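Local coordinates for calcium dodecin (Mycobacterium tuberculosis, PDB 3ONR), which binds calcium ions at interfaces between three subunits of its hollow, spherical dodecamer and may also sequester other small ligands, at residues A[26-29]-A[30-34]. The protein carries 2 engineered substitutions. Residues are numbered along the deposited sequence; the frame is centred on the assembly and turned at random.
Sequences VQRA and RDSVD
R28 reaches forward along the last turn of helix 18-32 to S32, its NH1 donating to S32 OG at 3.1 Å with a fairly straight N-H...O angle of 160°. The hydroxyl meets the guanidinium at its edge, in plane. Arginine suits this place because its long chain, with CG anti to the backbone N (chi1 175°) and a bend at chi2, can span one turn and still offer several N-H groups: NH2 also donates to backbone oxygens of Q70 and R67 of a second subunit. Serine's short side chain holds an acceptor oxygen close to the backbone, one turn along from R28.

On another side of the helix, V26, buried and branched, touches L60 of strand 54-65 and offers CG1 to the methylenes of R30, with CD 3.6 Å away. Farther out, flexible Q27 bends at chi2 to run beside R30 in the same direction, its amide turned 61° from the guanidinium; R30 NE lies 3.6 Å from both OE1 and NE2 of Q27, a loose side-by-side packing. G52 of a third subunit packs on both side chains.

R30 N still bonds to V26 O at 2.9 Å, but the helix end tightens: D31 N bonds to R28 O, and A29 O accepts from both S32 N (3.0 Å) and V33 N (3.1 Å). This end thus joins 3-10 and alpha-type bonds, while R28 links it to the second subunit through directional hydrogen bonds.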
loop_
_atom_site.group_PDB
_atom_site.type_symbol
_atom_site.label_atom_id
_atom_site.label_comp_id
_atom_site.label_asym_id
_atom_site.label_seq_id
_atom_site.Cartn_x
_atom_site.Cartn_y
_atom_site.Cartn_z
ATOM N N VAL A 26 -12.508 11.257 -19.507
ATOM C CA VAL A 26 -13.223 10.170 -20.257
ATOM C C VAL A 26 -13.679 10.552 -21.645
ATOM O O VAL A 26 -13.447 9.787 -22.597
ATOM C CB VAL A 26 -14.440 9.628 -19.468
ATOM C CG1 VAL A 26 -15.278 8.717 -20.346
ATOM C CG2 VAL A 26 -13.951 8.965 -18.141
ATOM N N GLN A 27 -14.282 11.717 -21.815
ATOM C CA GLN A 27 -14.712 12.116 -23.184
ATOM C C GLN A 27 -13.565 12.239 -24.203
ATOM O O GLN A 27 -13.664 11.744 -25.358
ATOM C CB GLN A 27 -15.522 13.378 -23.092
ATOM C CG GLN A 27 -16.995 13.096 -22.627
ATOM C CD GLN A 27 -17.600 11.758 -23.195
ATOM O OE1 GLN A 27 -17.685 11.550 -24.432
ATOM N NE2 GLN A 27 -18.007 10.856 -22.279
ATOM N N ARG A 28 -12.460 12.855 -23.741
ATOM C CA ARG A 28 -11.207 12.923 -24.516
ATOM C C ARG A 28 -10.720 11.467 -24.895
ATOM O O ARG A 28 -10.437 11.174 -26.078
ATOM C CB ARG A 28 -10.096 13.698 -23.752
ATOM C CG ARG A 28 -8.710 13.674 -24.493
ATOM C CD ARG A 28 -8.823 14.290 -25.941
ATOM N NE ARG A 28 -7.605 14.082 -26.786
ATOM C CZ ARG A 28 -7.225 12.947 -27.419
ATOM N NH1 ARG A 28 -7.919 11.815 -27.326
ATOM N NH2 ARG A 28 -6.145 12.957 -28.205
ATOM N N ALA A 29 -10.663 10.564 -23.923
ATOM C CA ALA A 29 -10.323 9.159 -24.182
ATOM C C ALA A 29 -11.248 8.554 -25.274
ATOM O O ALA A 29 -10.809 7.898 -26.249
ATOM C CB ALA A 29 -10.410 8.342 -22.896
ATOM N N ARG A 30 -12.556 8.770 -25.119
ATOM C CA ARG A 30 -13.470 8.231 -26.103
ATOM C C ARG A 30 -13.370 8.862 -27.471
ATOM O O ARG A 30 -13.928 8.323 -28.445
ATOM C CB ARG A 30 -14.912 8.254 -25.588
ATOM C CG ARG A 30 -15.042 7.289 -24.361
ATOM C CD ARG A 30 -16.364 7.404 -23.573
ATOM N NE ARG A 30 -17.447 7.975 -24.368
ATOM C CZ ARG A 30 -18.136 7.363 -25.326
ATOM N NH1 ARG A 30 -17.895 6.100 -25.657
ATOM N NH2 ARG A 30 -19.074 8.047 -25.974
ATOM N N ASP A 31 -12.644 9.968 -27.597
ATOM C CA ASP A 31 -12.481 10.570 -28.935
ATOM C C ASP A 31 -11.517 9.741 -29.734
ATOM O O ASP A 31 -11.508 9.852 -30.959
ATOM C CB ASP A 31 -11.880 11.977 -28.879
ATOM C CG ASP A 31 -12.849 13.043 -28.342
ATOM O OD1 ASP A 31 -14.104 12.861 -28.368
ATOM O OD2 ASP A 31 -12.346 14.096 -27.865
ATOM N N SER A 32 -10.690 8.941 -29.047
ATOM C CA SER A 32 -9.641 8.095 -29.655
ATOM C C SER A 32 -9.994 6.635 -29.750
ATOM O O SER A 32 -9.642 5.960 -30.730
ATOM C CB SER A 32 -8.361 8.118 -28.834
ATOM O OG SER A 32 -7.633 9.305 -29.057
ATOM N N VAL A 33 -10.644 6.102 -28.730
ATOM C CA VAL A 33 -10.969 4.688 -28.743
ATOM C C VAL A 33 -12.433 4.549 -28.402
ATOM O O VAL A 33 -12.995 5.344 -27.665
ATOM C CB VAL A 33 -10.019 3.885 -27.809
ATOM C CG1 VAL A 33 -8.566 4.370 -27.933
ATOM C CG2 VAL A 33 -10.414 4.077 -26.388
ATOM N N ASP A 34 -13.065 3.544 -28.964
ATOM C CA ASP A 34 -14.490 3.395 -28.805
ATOM C C ASP A 34 -14.842 2.387 -27.667
ATOM O O ASP A 34 -15.986 2.277 -27.269
ATOM C CB ASP A 34 -15.082 2.968 -30.156
ATOM C CG ASP A 34 -14.392 1.704 -30.739
ATOM O OD1 ASP A 34 -14.911 1.130 -31.733
ATOM O OD2 ASP A 34 -13.340 1.272 -30.195
#